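Local coordinates for F-actin-capping protein subunit alpha (Dictyostelium discoideum, PDB 4AKR) that caps the fast-growing barbed ends of actin filaments, independently of calcium and without severing them, and so blocks subunit exchange there, at residues E112-A117 with Q218-N223; E121-C126 with G133-Y138; W171-K176 with K226-A231. All coordinates share one frame; numbering follows the deposited sequence.

Contact 1 (E112-A117 with Q218-N223)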
ATOM      1  N   GLU A 112       1.660  29.796  28.378  1.00 25.13           N
ATOM      2  CA  GLU A 112       0.297  29.429  27.999  1.00 23.12           C
ATOM      3  C   GLU A 112      -0.378  30.428  27.072  1.00 22.13           C
ATOM      4  O   GLU A 112      -1.239  30.045  26.284  1.00 22.09           O
ATOM      5  CB  GLU A 112      -0.538  29.221  29.270  1.00 22.18           C
ATOM      6  CG  GLU A 112      -2.039  28.986  29.072  1.00 23.20           C
ATOM      7  CD  GLU A 112      -2.368  27.776  28.211  1.00 23.16           C
ATOM      8  OE1 GLU A 112      -1.493  26.902  28.030  1.00 23.87           O
ATOM      9  OE2 GLU A 112      -3.516  27.701  27.725  1.00 22.77           O
ATOM     10  N   GLN A 113       0.002  31.702  27.153  1.00 22.08           N
ATOM     11  CA  GLN A 113      -0.614  32.705  26.289  1.00 22.00           C
ATOM     12  C   GLN A 113      -0.218  32.476  24.841  1.00 20.97           C
ATOM     13  O   GLN A 113      -0.961  32.819  23.923  1.00 20.87           O
ATOM     14  CB  GLN A 113      -0.237  34.129  26.725  1.00 23.53           C
ATOM     15  CG  GLN A 113      -0.817  34.520  28.084  1.00 26.30           C
ATOM     16  CD  GLN A 113      -0.787  36.019  28.352  1.00 28.91           C
ATOM     17  OE1 GLN A 113      -1.177  36.472  29.428  1.00 29.92           O
ATOM     18  NE2 GLN A 113      -0.336  36.798  27.369  1.00 29.24           N
ATOM     19  N   TYR A 114       0.960  31.900  24.636  1.00 20.79           N
ATOM     20  CA  TYR A 114       1.419  31.601  23.286  1.00 20.02           C
ATOM     21  C   TYR A 114       0.709  30.349  22.805  1.00 17.04           C
ATOM     22  O   TYR A 114       0.208  30.303  21.690  1.00 17.32           O
ATOM     23  CB  TYR A 114       2.949  31.410  23.261  1.00 21.81           C
ATOM     24  CG  TYR A 114       3.687  32.730  23.246  1.00 23.62           C
ATOM     25  CD1 TYR A 114       3.674  33.540  22.109  1.00 25.23           C
ATOM     26  CD2 TYR A 114       4.324  33.213  24.390  1.00 25.41           C
ATOM     27  CE1 TYR A 114       4.271  34.807  22.110  1.00 26.99           C
ATOM     28  CE2 TYR A 114       4.925  34.476  24.405  1.00 27.33           C
ATOM     29  CZ  TYR A 114       4.891  35.267  23.261  1.00 29.50           C
ATOM     30  OH  TYR A 114       5.463  36.521  23.273  1.00 30.79           O
ATOM     31  N   ARG A 115       0.646  29.336  23.658  1.00 15.99           N
ATOM     32  CA  ARG A 115      -0.017  28.107  23.275  1.00 16.41           C
ATOM     33  C   ARG A 115      -1.480  28.422  22.940  1.00 18.21           C
ATOM     34  O   ARG A 115      -1.997  27.970  21.919  1.00 18.19           O
ATOM     35  CB  ARG A 115       0.055  27.087  24.410  1.00 15.84           C
ATOM     36  CG  ARG A 115      -0.250  25.654  23.977  1.00 15.68           C
ATOM     37  CD  ARG A 115      -0.819  24.843  25.126  1.00 13.28           C
ATOM     38  NE  ARG A 115      -2.098  25.403  25.547  1.00 14.42           N
ATOM     39  CZ  ARG A 115      -3.232  25.277  24.865  1.00 11.54           C
ATOM     40  NH1 ARG A 115      -3.268  24.592  23.730  1.00  9.64           N
ATOM     41  NH2 ARG A 115      -4.318  25.884  25.297  1.00 10.77           N
ATOM     42  N   ALA A 116      -2.133  29.216  23.792  1.00 17.93           N
ATOM     43  CA  ALA A 116      -3.542  29.582  23.601  1.00 17.07           C
ATOM     44  C   ALA A 116      -3.763  30.381  22.322  1.00 16.11           C
ATOM     45  O   ALA A 116      -4.736  30.162  21.609  1.00 16.39           O
ATOM     46  CB  ALA A 116      -4.060  30.371  24.814  1.00 15.98           C
ATOM     47  N   ALA A 117      -2.869  31.319  22.038  1.00 16.33           N
ATOM     48  CA  ALA A 117      -2.985  32.103  20.817  1.00 15.91           C
ATOM     49  C   ALA A 117      -2.811  31.178  19.606  1.00 15.43           C
ATOM     50  O   ALA A 117      -3.486  31.352  18.595  1.00 17.81           O
ATOM     51  CB  ALA A 117      -1.947  33.205  20.797  1.00 17.41           C
ATOM     52  N   GLN A 218      -0.693  36.998  19.678  1.00 22.62           N
ATOM     53  CA  GLN A 218      -1.748  36.924  18.668  1.00 21.62           C
ATOM     54  C   GLN A 218      -1.180  36.910  17.247  1.00 21.05           C
ATOM     55  O   GLN A 218      -1.567  36.074  16.424  1.00 20.38           O
ATOM     56  CB  GLN A 218      -2.720  38.102  18.802  1.00 20.96           C
ATOM     57  CG  GLN A 218      -3.653  38.055  20.013  1.00 24.04           C
ATOM     58  CD  GLN A 218      -3.014  38.578  21.294  1.00 24.82           C
ATOM     59  OE1 GLN A 218      -1.985  39.262  21.264  1.00 23.78           O
ATOM     60  NE2 GLN A 218      -3.639  38.274  22.428  1.00 24.24           N
ATOM     61  N   SER A 219      -0.269  37.839  16.968  1.00 19.70           N
ATOM     62  CA  SER A 219       0.357  37.955  15.646  1.00 20.67           C
ATOM     63  C   SER A 219       1.222  36.751  15.305  1.00 19.14           C
ATOM     64  O   SER A 219       1.120  36.193  14.216  1.00 21.05           O
ATOM     65  CB  SER A 219       1.227  39.215  15.571  1.00 17.84           C
ATOM     66  OG  SER A 219       0.436  40.382  15.671  1.00 22.84           O
ATOM     67  N   THR A 220       2.084  36.376  16.242  1.00 19.55           N
ATOM     68  CA  THR A 220       2.988  35.247  16.075  1.00 18.66           C
ATOM     69  C   THR A 220       2.208  34.022  15.618  1.00 18.66           C
ATOM     70  O   THR A 220       2.634  33.300  14.713  1.00 19.35           O
ATOM     71  CB  THR A 220       3.701  34.935  17.408  1.00 18.33           C
ATOM     72  OG1 THR A 220       4.422  36.091  17.837  1.00 21.23           O
ATOM     73  CG2 THR A 220       4.670  33.792  17.253  1.00 21.19           C
ATOM     74  N   ALA A 221       1.055  33.802  16.240  1.00 17.42           N
ATOM     75  CA  ALA A 221       0.201  32.663  15.908  1.00 17.12           C
ATOM     76  C   ALA A 221      -0.414  32.812  14.523  1.00 16.88           C
ATOM     77  O   ALA A 221      -0.356  31.893  13.705  1.00 17.90           O
ATOM     78  CB  ALA A 221      -0.904  32.519  16.951  1.00 16.16           C
ATOM     79  N   VAL A 222      -1.000  33.977  14.271  1.00 16.33           N
ATOM     80  CA  VAL A 222      -1.647  34.257  12.999  1.00 17.16           C
ATOM     81  C   VAL A 222      -0.688  34.139  11.827  1.00 19.29           C
ATOM     82  O   VAL A 222      -1.011  33.531  10.803  1.00 19.42           O
ATOM     83  CB  VAL A 222      -2.271  35.671  12.994  1.00 17.30           C
ATOM     84  CG1 VAL A 222      -2.721  36.047  11.589  1.00 14.64           C
ATOM     85  CG2 VAL A 222      -3.460  35.710  13.947  1.00 18.48           C
ATOM     86  N   ASN A 223       0.498  34.717  11.977  1.00 19.20           N
ATOM     87  CA  ASN A 223       1.471  34.675  10.904  1.00 18.08           C
ATOM     88  C   ASN A 223       2.124  33.318  10.751  1.00 16.57           C
ATOM     89  O   ASN A 223       2.601  32.988   9.675  1.00 18.15           O
ATOM     90  CB  ASN A 223       2.511  35.776  11.104  1.00 17.55           C
ATOM     91  CG  ASN A 223       1.879  37.159  11.086  1.00 18.00           C
ATOM     92  OD1 ASN A 223       1.052  37.455  10.227  1.00 19.44           O
ATOM     93  ND2 ASN A 223       2.259  38.007  12.031  1.00 19.53           N
TER
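Ala117 and Ala221 meet with their methyl groups turned toward each other, CB to CB at 4.0 Å. The methyl of Ala221 comes closer still to the backbone: its CB lies 3.3 Å from Ala117 O, so one small side chain packs directly against the peptide of the other helix. Ala117 CB also faces the start of the second segment, 4.1 Å from Gln218 N, where the CA atoms of Ala117 and Gln218 approach to 5.4 Å. Helices built on such small residues can come near, and here the short axes pass 8.8 Å apart at a crossing angle of -38°, joining helix 112-129 to the long helix 217-248, both of which lie on the five-stranded antiparallel sheet of the capping protein alpha subunit. Tyr114 flanks the alanine pair, and its chi1 of -80° helps carry the ring toward the second helix. The ring of Tyr114 turns an edge to Thr220, with Tyr114 CE1 4.5 Å from Thr220 OG1 and the oxygen near the ring plane, a loose approach; the Thr220 hydroxyl is hydrogen-bonded to the backbone N of Ala215. The same ring meets Phe175 edge-to-face. On another side of helix 112-117, Arg115 holds Glu112 side-on, NE to OE1 at 3.0 Å and NH2 to OE2 at 3.1 Å, with the carboxylate at the edge of the guanidinium plane, while its NH1 pairs with Asp119 and Val137 O.

Contact 2 (E121-C126 with G133-Y138); sequences EATKYC and GVSAVY
Cys126 reaches across to Gly133 and Ser135 with its sulfur, and the side chain can be followed outward from the helix. Its CB leaves the backbone toward the strand, and with chi1 at -167° the SG lies anti to the backbone N, carried over the beginning of segment 133-138. There it rests on the peptide that links Gly133 to Val134: Cys126 SG stands 3.6 Å from Gly133 C and 3.9 Å from Val134 N. Further along the strand Cys126 SG meets Ser135 CB at 4.0 Å. At Gly133 the position that a CB would take lies close to this sulfur, so the lack of a side chain probably helps the sulfur approach the backbone. The arrangement is a helix followed by a short connection into an edge strand: strand 134-142 runs back along helix 112-129, the axes of 121-126 and 134-138 lying at 161°, and the helix lies on a face of the five-stranded antiparallel sheet, with that strand outermost within the chain. One turn earlier in the helix Ala122 takes over, its CB 3.5 Å from Val137 CG2. Between these two points of contact sits Ser135, whose OG lies 4.3 Å from Thr123 CA. The Thr123 hydroxyl turns back to Asp119 O in its own helix, and both hydroxyls also have a weak hydrogen bond with Lys83. Phe225 of helix 217-248 packs on Ala122 as well.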
ATOM      1  N   GLU A 121      -5.834  29.557  16.363  1.00 16.72           N
ATOM      2  CA  GLU A 121      -5.565  29.468  14.937  1.00 15.96           C
ATOM      3  C   GLU A 121      -5.616  28.034  14.403  1.00 15.60           C
ATOM      4  O   GLU A 121      -6.157  27.789  13.322  1.00 14.92           O
ATOM      5  CB  GLU A 121      -4.206  30.111  14.628  1.00 15.65           C
ATOM      6  CG  GLU A 121      -4.133  31.589  14.990  1.00 17.19           C
ATOM      7  CD  GLU A 121      -5.232  32.402  14.320  1.00 19.61           C
ATOM      8  OE1 GLU A 121      -5.357  32.331  13.073  1.00 20.54           O
ATOM      9  OE2 GLU A 121      -5.970  33.114  15.039  1.00 18.77           O
ATOM     10  N   ALA A 122      -5.064  27.088  15.157  1.00 14.92           N
ATOM     11  CA  ALA A 122      -5.080  25.695  14.723  1.00 15.15           C
ATOM     12  C   ALA A 122      -6.522  25.206  14.595  1.00 15.95           C
ATOM     13  O   ALA A 122      -6.866  24.478  13.662  1.00 14.19           O
ATOM     14  CB  ALA A 122      -4.315  24.825  15.713  1.00 14.47           C
ATOM     15  N   THR A 123      -7.369  25.626  15.529  1.00 16.12           N
ATOM     16  CA  THR A 123      -8.767  25.228  15.520  1.00 16.29           C
ATOM     17  C   THR A 123      -9.477  25.717  14.257  1.00 17.23           C
ATOM     18  O   THR A 123     -10.096  24.920  13.551  1.00 16.63           O
ATOM     19  CB  THR A 123      -9.498  25.749  16.787  1.00 17.79           C
ATOM     20  OG1 THR A 123      -8.840  25.242  17.956  1.00 18.82           O
ATOM     21  CG2 THR A 123     -10.933  25.273  16.810  1.00 18.44           C
ATOM     22  N   LYS A 124      -9.377  27.013  13.965  1.00 16.20           N
ATOM     23  CA  LYS A 124     -10.000  27.581  12.765  1.00 16.47           C
ATOM     24  C   LYS A 124      -9.414  26.974  11.485  1.00 16.33           C
ATOM     25  O   LYS A 124     -10.137  26.663  10.538  1.00 20.00           O
ATOM     26  CB  LYS A 124      -9.813  29.104  12.732  1.00 15.03           C
ATOM     27  CG  LYS A 124     -10.519  29.837  13.870  1.00 18.87           C
ATOM     28  CD  LYS A 124     -10.275  31.361  13.843  1.00 17.79           C
ATOM     29  CE  LYS A 124      -8.853  31.723  14.247  1.00 16.23           C
ATOM     30  NZ  LYS A 124      -8.642  33.200  14.435  1.00 14.55           N
ATOM     31  N   TYR A 125      -8.098  26.825  11.448  1.00 16.75           N
ATOM     32  CA  TYR A 125      -7.442  26.251  10.282  1.00 17.35           C
ATOM     33  C   TYR A 125      -7.969  24.837  10.053  1.00 16.94           C
ATOM     34  O   TYR A 125      -8.311  24.464   8.942  1.00 17.54           O
ATOM     35  CB  TYR A 125      -5.928  26.213  10.490  1.00 14.80           C
ATOM     36  CG  TYR A 125      -5.169  25.609   9.328  1.00 17.20           C
ATOM     37  CD1 TYR A 125      -5.165  26.222   8.075  1.00 15.66           C
ATOM     38  CD2 TYR A 125      -4.473  24.406   9.478  1.00 16.51           C
ATOM     39  CE1 TYR A 125      -4.490  25.645   6.997  1.00 16.72           C
ATOM     40  CE2 TYR A 125      -3.795  23.822   8.408  1.00 18.66           C
ATOM     41  CZ  TYR A 125      -3.809  24.445   7.171  1.00 17.28           C
ATOM     42  OH  TYR A 125      -3.161  23.857   6.112  1.00 18.16           O
ATOM     43  N   CYS A 126      -8.032  24.063  11.127  1.00 19.37           N
ATOM     44  CA  CYS A 126      -8.507  22.686  11.092  1.00 19.45           C
ATOM     45  C   CYS A 126      -9.966  22.615  10.617  1.00 19.03           C
ATOM     46  O   CYS A 126     -10.320  21.773   9.784  1.00 17.33           O
ATOM     47  CB  CYS A 126      -8.356  22.082  12.492  1.00 20.94           C
ATOM     48  SG  CYS A 126      -8.549  20.296  12.612  1.00 27.36           S
ATOM     49  N   GLY A 133     -11.285  16.650  10.729  1.00 17.65           N
ATOM     50  CA  GLY A 133     -10.063  16.796  11.490  1.00 16.25           C
ATOM     51  C   GLY A 133     -10.213  17.163  12.952  1.00 14.68           C
ATOM     52  O   GLY A 133     -11.121  17.882  13.335  1.00 15.29           O
ATOM     53  N   VAL A 134      -9.308  16.639  13.765  1.00 13.42           N
ATOM     54  CA  VAL A 134      -9.270  16.924  15.190  1.00 12.57           C
ATOM     55  C   VAL A 134      -7.850  17.443  15.402  1.00 13.55           C
ATOM     56  O   VAL A 134      -6.892  16.871  14.873  1.00 13.04           O
ATOM     57  CB  VAL A 134      -9.500  15.652  16.026  1.00 12.06           C
ATOM     58  CG1 VAL A 134      -9.467  15.982  17.506  1.00 11.56           C
ATOM     59  CG2 VAL A 134     -10.835  15.022  15.643  1.00  9.48           C
ATOM     60  N   SER A 135      -7.717  18.527  16.154  1.00 12.54           N
ATOM     61  CA  SER A 135      -6.416  19.135  16.395  1.00 15.20           C
ATOM     62  C   SER A 135      -5.936  19.074  17.847  1.00 16.35           C
ATOM     63  O   SER A 135      -6.701  18.770  18.761  1.00 16.83           O
ATOM     64  CB  SER A 135      -6.454  20.596  15.960  1.00 13.44           C
ATOM     65  OG  SER A 135      -7.411  21.306  16.726  1.00 15.23           O
ATOM     66  N   ALA A 136      -4.657  19.377  18.038  1.00 15.88           N
ATOM     67  CA  ALA A 136      -4.042  19.390  19.355  1.00 16.49           C
ATOM     68  C   ALA A 136      -2.816  20.307  19.327  1.00 18.40           C
ATOM     69  O   ALA A 136      -1.939  20.161  18.472  1.00 20.29           O
ATOM     70  CB  ALA A 136      -3.645  17.979  19.758  1.00 15.87           C
ATOM     71  N   VAL A 137      -2.768  21.258  20.255  1.00 18.60           N
ATOM     72  CA  VAL A 137      -1.661  22.199  20.344  1.00 18.60           C
ATOM     73  C   VAL A 137      -1.015  22.138  21.729  1.00 19.74           C
ATOM     74  O   VAL A 137      -1.659  22.398  22.749  1.00 20.47           O
ATOM     75  CB  VAL A 137      -2.134  23.639  20.061  1.00 19.38           C
ATOM     76  CG1 VAL A 137      -0.937  24.593  20.059  1.00 17.29           C
ATOM     77  CG2 VAL A 137      -2.858  23.690  18.721  1.00 17.57           C
ATOM     78  N   TYR A 138       0.265  21.788  21.745  1.00 18.71           N
ATOM     79  CA  TYR A 138       1.032  21.653  22.973  1.00 18.12           C
ATOM     80  C   TYR A 138       2.068  22.765  23.067  1.00 19.38           C
ATOM     81  O   TYR A 138       2.410  23.387  22.068  1.00 19.46           O
ATOM     82  CB  TYR A 138       1.745  20.306  22.976  1.00 16.68           C
ATOM     83  CG  TYR A 138       0.844  19.127  22.685  1.00 17.85           C
ATOM     84  CD1 TYR A 138      -0.023  18.628  23.659  1.00 17.20           C
ATOM     85  CD2 TYR A 138       0.876  18.491  21.443  1.00 18.51           C
ATOM     86  CE1 TYR A 138      -0.835  17.513  23.402  1.00 18.35           C
ATOM     87  CE2 TYR A 138       0.067  17.378  21.170  1.00 16.36           C
ATOM     88  CZ  TYR A 138      -0.778  16.892  22.154  1.00 17.41           C
ATOM     89  OH  TYR A 138      -1.530  15.766  21.915  1.00 16.07           O
TER

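Contact 3 (W171-K176 with K226-A231)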
ATOM      1  N   TRP A 171       3.291  20.060  12.915  1.00 19.68           N
ATOM      2  CA  TRP A 171       4.116  21.254  12.739  1.00 17.28           C
ATOM      3  C   TRP A 171       4.687  21.686  14.070  1.00 19.52           C
ATOM      4  O   TRP A 171       3.951  21.924  15.033  1.00 19.33           O
ATOM      5  CB  TRP A 171       3.307  22.416  12.156  1.00 15.47           C
ATOM      6  CG  TRP A 171       2.997  22.277  10.700  1.00 14.99           C
ATOM      7  CD1 TRP A 171       1.930  21.634  10.144  1.00 13.06           C
ATOM      8  CD2 TRP A 171       3.805  22.734   9.609  1.00 13.48           C
ATOM      9  NE1 TRP A 171       2.025  21.658   8.774  1.00 13.40           N
ATOM     10  CE2 TRP A 171       3.167  22.326   8.419  1.00 12.26           C
ATOM     11  CE3 TRP A 171       5.013  23.445   9.524  1.00 14.64           C
ATOM     12  CZ2 TRP A 171       3.691  22.602   7.155  1.00 11.67           C
ATOM     13  CZ3 TRP A 171       5.536  23.721   8.268  1.00 12.97           C
ATOM     14  CH2 TRP A 171       4.873  23.298   7.097  1.00 14.95           C
ATOM     15  N   THR A 172       6.004  21.802  14.117  1.00 19.58           N
ATOM     16  CA  THR A 172       6.693  22.207  15.328  1.00 21.29           C
ATOM     17  C   THR A 172       7.218  23.611  15.130  1.00 21.12           C
ATOM     18  O   THR A 172       8.073  23.836  14.278  1.00 21.79           O
ATOM     19  CB  THR A 172       7.846  21.260  15.610  1.00 21.88           C
ATOM     20  OG1 THR A 172       7.328  19.927  15.719  1.00 21.02           O
ATOM     21  CG2 THR A 172       8.560  21.653  16.886  1.00 21.75           C
ATOM     22  N   CYS A 173       6.706  24.548  15.922  1.00 20.44           N
ATOM     23  CA  CYS A 173       7.088  25.949  15.809  1.00 20.47           C
ATOM     24  C   CYS A 173       7.926  26.440  16.984  1.00 22.04           C
ATOM     25  O   CYS A 173       7.463  26.450  18.131  1.00 21.39           O
ATOM     26  CB  CYS A 173       5.832  26.806  15.684  1.00 19.36           C
ATOM     27  SG  CYS A 173       4.590  26.085  14.587  1.00 23.71           S
ATOM     28  N   THR A 174       9.150  26.872  16.684  1.00 21.53           N
ATOM     29  CA  THR A 174      10.074  27.351  17.706  1.00 23.19           C
ATOM     30  C   THR A 174      10.383  28.837  17.541  1.00 22.58           C
ATOM     31  O   THR A 174      10.546  29.334  16.422  1.00 22.00           O
ATOM     32  CB  THR A 174      11.386  26.548  17.670  1.00 22.87           C
ATOM     33  OG1 THR A 174      11.099  25.153  17.842  1.00 24.74           O
ATOM     34  CG2 THR A 174      12.301  26.988  18.791  1.00 24.70           C
ATOM     35  N   PHE A 175      10.468  29.551  18.658  1.00 23.54           N
ATOM     36  CA  PHE A 175      10.727  30.986  18.600  1.00 25.39           C
ATOM     37  C   PHE A 175      11.092  31.638  19.929  1.00 25.88           C
ATOM     38  O   PHE A 175      10.779  31.129  21.002  1.00 25.19           O
ATOM     39  CB  PHE A 175       9.499  31.693  18.032  1.00 26.70           C
ATOM     40  CG  PHE A 175       8.240  31.452  18.827  1.00 27.42           C
ATOM     41  CD1 PHE A 175       7.481  30.300  18.623  1.00 28.53           C
ATOM     42  CD2 PHE A 175       7.819  32.370  19.789  1.00 28.71           C
ATOM     43  CE1 PHE A 175       6.314  30.065  19.366  1.00 28.77           C
ATOM     44  CE2 PHE A 175       6.650  32.146  20.539  1.00 29.46           C
ATOM     45  CZ  PHE A 175       5.900  30.991  20.324  1.00 28.80           C
ATOM     46  N   LYS A 176      11.778  32.771  19.828  1.00 29.15           N
ATOM     47  CA  LYS A 176      12.161  33.565  20.991  1.00 30.03           C
ATOM     48  C   LYS A 176      10.955  34.492  21.142  1.00 28.55           C
ATOM     49  O   LYS A 176      10.574  35.178  20.195  1.00 29.44           O
ATOM     50  CB  LYS A 176      13.422  34.380  20.681  1.00 31.91           C
ATOM     51  CG  LYS A 176      13.934  35.250  21.827  1.00 34.73           C
ATOM     52  CD  LYS A 176      15.219  35.980  21.418  1.00 37.33           C
ATOM     53  CE  LYS A 176      15.879  36.705  22.587  1.00 36.63           C
ATOM     54  NZ  LYS A 176      17.205  37.273  22.189  1.00 38.71           N
ATOM     55  N   LYS A 226      -0.352  31.418   8.678  1.00 18.66           N
ATOM     56  CA  LYS A 226      -0.455  31.904   7.314  1.00 19.05           C
ATOM     57  C   LYS A 226       0.625  31.148   6.537  1.00 19.37           C
ATOM     58  O   LYS A 226       0.387  30.664   5.430  1.00 20.48           O
ATOM     59  CB  LYS A 226      -0.192  33.410   7.246  1.00 19.33           C
ATOM     60  CG  LYS A 226      -1.425  34.266   7.457  1.00 23.67           C
ATOM     61  CD  LYS A 226      -1.160  35.729   7.153  1.00 25.11           C
ATOM     62  CE  LYS A 226      -2.433  36.533   7.285  1.00 27.16           C
ATOM     63  NZ  LYS A 226      -2.169  37.989   7.138  1.00 28.90           N
ATOM     64  N   ALA A 227       1.804  31.037   7.141  1.00 17.27           N
ATOM     65  CA  ALA A 227       2.926  30.340   6.523  1.00 17.41           C
ATOM     66  C   ALA A 227       2.630  28.848   6.400  1.00 17.79           C
ATOM     67  O   ALA A 227       2.728  28.279   5.309  1.00 16.30           O
ATOM     68  CB  ALA A 227       4.189  30.558   7.346  1.00 16.52           C
ATOM     69  N   ILE A 228       2.271  28.220   7.522  1.00 17.00           N
ATOM     70  CA  ILE A 228       1.945  26.792   7.540  1.00 16.76           C
ATOM     71  C   ILE A 228       0.847  26.439   6.528  1.00 16.53           C
ATOM     72  O   ILE A 228       0.949  25.438   5.826  1.00 16.29           O
ATOM     73  CB  ILE A 228       1.480  26.342   8.951  1.00 17.10           C
ATOM     74  CG1 ILE A 228       2.674  26.272   9.900  1.00 18.56           C
ATOM     75  CG2 ILE A 228       0.787  24.988   8.885  1.00 15.56           C
ATOM     76  CD1 ILE A 228       2.283  25.949  11.333  1.00 17.48           C
ATOM     77  N   GLY A 229      -0.196  27.263   6.461  1.00 16.80           N
ATOM     78  CA  GLY A 229      -1.296  27.010   5.540  1.00 17.85           C
ATOM     79  C   GLY A 229      -0.910  27.120   4.075  1.00 19.05           C
ATOM     80  O   GLY A 229      -1.471  26.436   3.218  1.00 15.81           O
ATOM     81  N   LYS A 230       0.052  27.994   3.795  1.00 19.77           N
ATOM     82  CA  LYS A 230       0.537  28.206   2.444  1.00 21.69           C
ATOM     83  C   LYS A 230       1.370  26.999   2.040  1.00 20.96           C
ATOM     84  O   LYS A 230       1.232  26.477   0.936  1.00 21.27           O
ATOM     85  CB  LYS A 230       1.394  29.473   2.388  1.00 24.14           C
ATOM     86  CG  LYS A 230       1.835  29.859   0.983  1.00 29.38           C
ATOM     87  CD  LYS A 230       3.277  30.355   0.977  1.00 31.88           C
ATOM     88  CE  LYS A 230       3.750  30.697  -0.430  1.00 35.23           C
ATOM     89  NZ  LYS A 230       3.035  31.881  -0.990  1.00 36.24           N
ATOM     90  N   ALA A 231       2.238  26.559   2.945  1.00 19.60           N
ATOM     91  CA  ALA A 231       3.080  25.405   2.678  1.00 18.69           C
ATOM     92  C   ALA A 231       2.224  24.178   2.356  1.00 19.42           C
ATOM     93  O   ALA A 231       2.500  23.469   1.388  1.00 20.39           O
ATOM     94  CB  ALA A 231       3.968  25.121   3.871  1.00 17.28           C
TER
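Two torsions bring the Trp171 indole and the Ile228 side chain together: chi1 of -75° sets the indole CG beside its backbone N, and chi1 of -74° in Ile228 leaves CG2 anti to the backbone N, aimed at the ring. CG2 then sits over one face of the five-membered ring, 3.5 Å from its centroid and 10° off the normal, a CH-pi contact. The other branch runs alongside: Ile228 CG1 lies 3.7 Å from Trp171 CE3, and CD1 reaches back to Trp171 CB at 3.8 Å. Ile228 CD1 also meets Cys173 SG at 4.0 Å, two residues along the strand. This is helix-on-sheet packing, with helix 217-248 packed over the sheet, its direction roughly opposed to strand 163-175, the middle strand of the five-stranded antiparallel sheet. Farther along the helix, Ala231 CB touches Trp171 CH2 at 3.8 Å, obliquely to the ring. The indole is also held through NE1, which donates a hydrogen bond to Glu232 OE2 of the same helix. With an alanine in place of Trp171, the Ile228 branches would probably lose the surface they lie on, and the Glu232 carboxylate this N-H donor.

Of the elements used here, helix 112-129 comes first along the chain from the N terminus and carries one side of both contact 1 and contact 2. Contact 2 closes soonest, after a short turn, when strand 134-142 returns along the helix. The chain then lays down the antiparallel sheet, and 171-176 opens contact 3 before 218-223, at the start of helix 217-248, closes contact 1; contact 3 closes last, on the same helix. Contact 2 thus falls within the span of contact 1, contacts 1 and 3 cross, and contacts 2 and 3 follow in series. Together they tie two helices to each other and each to the sheet, with Arg115 bridging contacts 1 and 2 and the Tyr114–Phe175 pair bridging contacts 1 and 3.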